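Local structure of poly-beta-hydroxybuterate polymerase (Cupriavidus necator, 5T6O) at residues K112-S126 and H138-F152. The protein probably acts as an acyltransferase that polymerises hydroxybutyrate units into polyhydroxybutyrate, this chain being its catalytic domain. The protein carries 1 engineered substitution. Sequence-based numbering, arbitrary orientation. Where two conformers were deposited one is given.
Sequences KINVLGFAVGGTIVS and HPAASVTLLTTLLDF. Engineered in segment 112-126: Ala119 (natural residue Cys).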
loop_
_atom_site.group_PDB
_atom_site.type_symbol
_atom_site.label_atom_id
_atom_site.label_comp_id
_atom_site.label_asym_id
_atom_site.label_seq_id
_atom_site.Cartn_x
_atom_site.Cartn_y
_atom_site.Cartn_z
ATOM N N LYS A 112 43.907 6.352 -8.153
ATOM C CA LYS A 112 42.473 6.162 -7.980
ATOM C C LYS A 112 41.843 7.438 -7.438
ATOM O O LYS A 112 42.480 8.203 -6.701
ATOM C CB LYS A 112 42.166 4.994 -7.027
ATOM C CG LYS A 112 42.678 3.638 -7.518
ATOM C CD LYS A 112 42.265 2.512 -6.579
ATOM C CE LYS A 112 42.904 1.181 -6.974
ATOM N NZ LYS A 112 42.466 0.734 -8.320
ATOM N N ILE A 113 40.576 7.649 -7.809
ATOM C CA ILE A 113 39.776 8.767 -7.330
ATOM C C ILE A 113 38.518 8.222 -6.664
ATOM O O ILE A 113 38.119 7.072 -6.864
ATOM C CB ILE A 113 39.405 9.750 -8.467
ATOM C CG1 ILE A 113 38.421 9.101 -9.453
ATOM C CG2 ILE A 113 40.667 10.247 -9.183
ATOM C CD1 ILE A 113 37.952 10.042 -10.571
ATOM N N ASN A 114 37.894 9.062 -5.854
ATOM C CA ASN A 114 36.568 8.754 -5.342
ATOM C C ASN A 114 35.533 9.292 -6.313
ATOM O O ASN A 114 35.749 10.315 -6.970
ATOM C CB ASN A 114 36.372 9.361 -3.955
ATOM C CG ASN A 114 37.187 8.643 -2.904
ATOM O OD1 ASN A 114 37.317 7.416 -2.939
ATOM N ND2 ASN A 114 37.755 9.396 -1.978
ATOM N N VAL A 115 34.415 8.578 -6.448
ATOM C CA VAL A 115 33.355 9.057 -7.325
ATOM C C VAL A 115 32.025 9.055 -6.585
ATOM O O VAL A 115 31.801 8.288 -5.642
ATOM C CB VAL A 115 33.239 8.248 -8.642
ATOM C CG1 VAL A 115 34.599 8.099 -9.321
ATOM C CG2 VAL A 115 32.584 6.904 -8.401
ATOM N N LEU A 116 31.141 9.941 -7.025
ATOM C CA LEU A 116 29.803 10.087 -6.480
ATOM C C LEU A 116 28.828 10.222 -7.642
ATOM O O LEU A 116 29.130 10.870 -8.651
ATOM C CB LEU A 116 29.699 11.313 -5.546
ATOM C CG LEU A 116 28.327 11.779 -5.032
ATOM C CD1 LEU A 116 28.505 12.566 -3.724
ATOM C CD2 LEU A 116 27.557 12.639 -6.054
ATOM N N GLY A 117 27.670 9.593 -7.503
ATOM C CA GLY A 117 26.565 9.832 -8.410
ATOM C C GLY A 117 25.326 10.195 -7.621
ATOM O O GLY A 117 25.165 9.798 -6.469
ATOM N N PHE A 118 24.453 10.986 -8.255
ATOM C CA PHE A 118 23.163 11.361 -7.673
ATOM C C PHE A 118 22.072 11.055 -8.688
ATOM O O PHE A 118 22.147 11.516 -9.830
ATOM C CB PHE A 118 23.130 12.847 -7.291
ATOM C CG PHE A 118 21.765 13.323 -6.829
ATOM C CD1 PHE A 118 21.094 12.656 -5.818
ATOM C CD2 PHE A 118 21.169 14.440 -7.389
ATOM C CE1 PHE A 118 19.858 13.086 -5.377
ATOM C CE2 PHE A 118 19.922 14.873 -6.958
ATOM C CZ PHE A 118 19.266 14.197 -5.948
ATOM N N ALA A 119 21.076 10.266 -8.283
ATOM C CA ALA A 119 19.905 9.968 -9.137
ATOM C C ALA A 119 20.415 9.305 -10.414
ATOM O O ALA A 119 21.249 8.389 -10.333
ATOM C CB ALA A 119 19.094 11.232 -9.343
ATOM N N VAL A 120 19.975 9.727 -11.603
ATOM C CA VAL A 120 20.443 9.033 -12.800
ATOM C C VAL A 120 21.957 9.174 -12.975
ATOM O O VAL A 120 22.583 8.320 -13.612
ATOM C CB VAL A 120 19.684 9.510 -14.062
ATOM C CG1 VAL A 120 20.088 10.927 -14.458
ATOM C CG2 VAL A 120 19.940 8.530 -15.201
ATOM N N GLY A 121 22.573 10.216 -12.391
ATOM C CA GLY A 121 24.030 10.270 -12.356
ATOM C C GLY A 121 24.641 9.046 -11.697
ATOM O O GLY A 121 25.711 8.580 -12.106
ATOM N N GLY A 122 23.963 8.492 -10.692
ATOM C CA GLY A 122 24.469 7.294 -10.050
ATOM C C GLY A 122 24.328 6.075 -10.933
ATOM O O GLY A 122 25.203 5.198 -10.943
ATOM N N THR A 123 23.216 5.995 -11.673
ATOM C CA THR A 123 23.041 4.918 -12.640
ATOM C C THR A 123 24.095 5.018 -13.734
ATOM O O THR A 123 24.722 4.019 -14.103
ATOM C CB THR A 123 21.634 4.979 -13.243
ATOM O OG1 THR A 123 20.666 5.150 -12.196
ATOM C CG2 THR A 123 21.324 3.704 -14.026
ATOM N N ILE A 124 24.300 6.230 -14.254
ATOM C CA ILE A 124 25.319 6.473 -15.271
ATOM C C ILE A 124 26.699 6.100 -14.747
ATOM O O ILE A 124 27.451 5.364 -15.398
ATOM C CB ILE A 124 25.272 7.944 -15.722
ATOM C CG1 ILE A 124 24.026 8.203 -16.570
ATOM C CG2 ILE A 124 26.545 8.319 -16.491
ATOM C CD1 ILE A 124 23.685 9.708 -16.755
ATOM N N VAL A 125 27.067 6.612 -13.570
ATOM C CA VAL A 125 28.447 6.395 -13.160
ATOM C C VAL A 125 28.677 4.933 -12.791
ATOM O O VAL A 125 29.770 4.398 -13.021
ATOM C CB VAL A 125 28.862 7.361 -12.037
ATOM C CG1 VAL A 125 28.397 6.871 -10.665
ATOM C CG2 VAL A 125 30.368 7.529 -12.096
ATOM N N SER A 126 27.655 4.247 -12.273
ATOM C CA SER A 126 27.808 2.821 -11.986
ATOM C C SER A 126 27.996 2.023 -13.269
ATOM O O SER A 126 28.821 1.099 -13.320
ATOM C CB SER A 126 26.598 2.303 -11.205
ATOM O OG SER A 126 26.492 2.976 -9.957
ATOM N N HIS A 138 40.319 -0.041 -13.187
ATOM C CA HIS A 138 39.749 0.167 -11.857
ATOM C C HIS A 138 40.191 1.533 -11.348
ATOM O O HIS A 138 41.041 1.639 -10.454
ATOM C CB HIS A 138 40.175 -0.962 -10.919
ATOM C CG HIS A 138 39.861 -2.325 -11.456
ATOM N ND1 HIS A 138 38.616 -2.904 -11.333
ATOM C CD2 HIS A 138 40.614 -3.204 -12.159
ATOM C CE1 HIS A 138 38.625 -4.095 -11.906
ATOM N NE2 HIS A 138 39.824 -4.298 -12.423
ATOM N N PRO A 139 39.625 2.611 -11.902
ATOM C CA PRO A 139 40.091 3.956 -11.539
ATOM C C PRO A 139 39.488 4.514 -10.258
ATOM O O PRO A 139 39.885 5.614 -9.854
ATOM C CB PRO A 139 39.661 4.802 -12.747
ATOM C CG PRO A 139 38.392 4.136 -13.203
ATOM C CD PRO A 139 38.640 2.647 -12.999
ATOM N N ALA A 140 38.542 3.820 -9.624
ATOM C CA ALA A 140 37.827 4.345 -8.465
ATOM C C ALA A 140 38.293 3.658 -7.190
ATOM O O ALA A 140 38.397 2.426 -7.142
ATOM C CB ALA A 140 36.312 4.172 -8.621
ATOM N N ALA A 141 38.564 4.469 -6.159
ATOM C CA ALA A 141 38.848 3.957 -4.826
ATOM C C ALA A 141 37.568 3.590 -4.090
ATOM O O ALA A 141 37.548 2.625 -3.315
ATOM C CB ALA A 141 39.632 4.996 -4.018
ATOM N N SER A 142 36.498 4.340 -4.335
ATOM C CA SER A 142 35.225 4.147 -3.666
ATOM C C SER A 142 34.160 4.838 -4.500
ATOM O O SER A 142 34.468 5.668 -5.357
ATOM C CB SER A 142 35.250 4.705 -2.240
ATOM O OG SER A 142 35.093 6.116 -2.249
ATOM N N VAL A 143 32.903 4.480 -4.239
ATOM C CA VAL A 143 31.747 4.997 -4.959
ATOM C C VAL A 143 30.703 5.411 -3.936
ATOM O O VAL A 143 30.436 4.667 -2.987
ATOM C CB VAL A 143 31.155 3.944 -5.917
ATOM C CG1 VAL A 143 29.869 4.467 -6.561
ATOM C CG2 VAL A 143 32.181 3.565 -6.986
ATOM N N THR A 144 30.116 6.591 -4.127
ATOM C CA THR A 144 28.984 7.050 -3.333
ATOM C C THR A 144 27.775 7.154 -4.256
ATOM O O THR A 144 27.796 7.917 -5.229
ATOM C CB THR A 144 29.288 8.396 -2.671
ATOM O OG1 THR A 144 30.406 8.249 -1.782
ATOM C CG2 THR A 144 28.080 8.906 -1.880
ATOM N N LEU A 145 26.720 6.407 -3.943
ATOM C CA LEU A 145 25.479 6.425 -4.718
ATOM C C LEU A 145 24.414 7.133 -3.890
ATOM O O LEU A 145 23.864 6.555 -2.954
ATOM C CB LEU A 145 25.051 5.002 -5.065
ATOM C CG LEU A 145 26.013 4.223 -5.968
ATOM C CD1 LEU A 145 25.441 2.822 -6.257
ATOM C CD2 LEU A 145 26.264 4.985 -7.277
ATOM N N LEU A 146 24.128 8.390 -4.227
ATOM C CA LEU A 146 23.065 9.130 -3.567
ATOM C C LEU A 146 21.773 8.948 -4.358
ATOM O O LEU A 146 21.711 9.321 -5.537
ATOM C CB LEU A 146 23.414 10.615 -3.462
ATOM C CG LEU A 146 24.734 10.961 -2.768
ATOM C CD1 LEU A 146 24.847 12.482 -2.647
ATOM C CD2 LEU A 146 24.837 10.314 -1.386
ATOM N N THR A 147 20.758 8.353 -3.725
ATOM C CA THR A 147 19.414 8.318 -4.302
ATOM C C THR A 147 19.440 7.749 -5.722
ATOM O O THR A 147 18.914 8.335 -6.670
ATOM C CB THR A 147 18.813 9.727 -4.266
ATOM O OG1 THR A 147 19.006 10.251 -2.953
ATOM C CG2 THR A 147 17.327 9.723 -4.550
ATOM N N THR A 148 20.060 6.583 -5.867
ATOM C CA THR A 148 20.341 6.004 -7.180
ATOM C C THR A 148 19.508 4.749 -7.403
ATOM O O THR A 148 19.462 3.871 -6.539
ATOM C CB THR A 148 21.828 5.667 -7.292
ATOM O OG1 THR A 148 22.586 6.878 -7.233
ATOM C CG2 THR A 148 22.138 4.893 -8.585
ATOM N N LEU A 149 18.868 4.652 -8.563
ATOM C CA LEU A 149 18.219 3.413 -8.969
ATOM C C LEU A 149 19.208 2.565 -9.758
ATOM O O LEU A 149 19.773 3.028 -10.755
ATOM C CB LEU A 149 16.974 3.698 -9.809
ATOM C CG LEU A 149 15.806 4.323 -9.046
ATOM C CD1 LEU A 149 14.708 4.787 -10.030
ATOM C CD2 LEU A 149 15.252 3.327 -8.026
ATOM N N LEU A 150 19.441 1.342 -9.289
ATOM C CA LEU A 150 20.066 0.294 -10.082
ATOM C C LEU A 150 19.095 -0.844 -10.361
ATOM O O LEU A 150 18.992 -1.324 -11.505
ATOM C CB LEU A 150 21.313 -0.246 -9.363
ATOM C CG LEU A 150 22.432 0.760 -9.083
ATOM C CD1 LEU A 150 23.592 0.065 -8.364
ATOM C CD2 LEU A 150 22.907 1.463 -10.361
ATOM N N ASP A 151 18.366 -1.277 -9.332
ATOM C CA ASP A 151 17.243 -2.201 -9.474
ATOM C C ASP A 151 15.971 -1.368 -9.532
ATOM O O ASP A 151 15.632 -0.676 -8.568
ATOM C CB ASP A 151 17.214 -3.188 -8.302
ATOM C CG ASP A 151 16.133 -4.254 -8.434
ATOM O OD1 ASP A 151 15.177 -4.100 -9.233
ATOM O OD2 ASP A 151 16.243 -5.259 -7.701
ATOM N N PHE A 152 15.280 -1.411 -10.671
ATOM C CA PHE A 152 14.124 -0.559 -10.906
ATOM C C PHE A 152 12.806 -1.277 -10.625
ATOM O O PHE A 152 11.739 -0.789 -11.020
ATOM C CB PHE A 152 14.159 -0.013 -12.350
ATOM C CG PHE A 152 15.263 1.006 -12.604
ATOM C CD1 PHE A 152 16.600 0.618 -12.611
ATOM C CD2 PHE A 152 14.960 2.334 -12.863
ATOM C CE1 PHE A 152 17.616 1.547 -12.841
ATOM C CE2 PHE A 152 15.972 3.279 -13.095
ATOM C CZ PHE A 152 17.294 2.882 -13.089
HETATM O O HOH W 1 32.931 7.902 -2.990
HETATM O O HOH W 2 18.440 6.973 -10.305
#
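Phe118 lays its ring beside Thr147, CE1 3.7 Å from Thr147 CB and the hydroxyl at the ring edge, while CD1 rests against Leu146 CB. With CG anti to the backbone N (chi1 174°), the ring reaches the end of strand 142-146 and the loop residue Thr147, and the CB of Ala119, an engineered residue (naturally Cys), sits over its centre. Strands 113-118 and 142-146 run parallel; Gly117 N donates to Thr144 O and Gly117 O accepts from Leu146 N, each at 2.8 Å. Leu146 O accepts two hydrogen bonds, from Ala119 N almost straight on and from Thr148 OG1 above its carbonyl plane. Past the strand ends, Thr123 OG1 on the helix gives a 2.7 Å bond to Leu149 O, in the carbonyl plane, and the methyl CG2 of Thr148 lies against the Gly122-Thr123 peptide. Ser142 OG donates to Asn114 OD1 (2.7 Å) from well above the amide plane, and a water joins Ser142 OG, Val115 O and Thr144 OG1, which also bonds Trp351. In this beta-alpha-beta unit the sharp turn at Ala119 (phi 59°, psi -133°), between strand and helix, is the nucleophile elbow of the alpha/beta-hydrolase fold. Helix 120-134 packs Leu129 on Val115 and Val143; helices 308-312 and 348-358 lie against the Phe118 and Leu116 side, and strand 40-43 continues the sheet beyond 113-118.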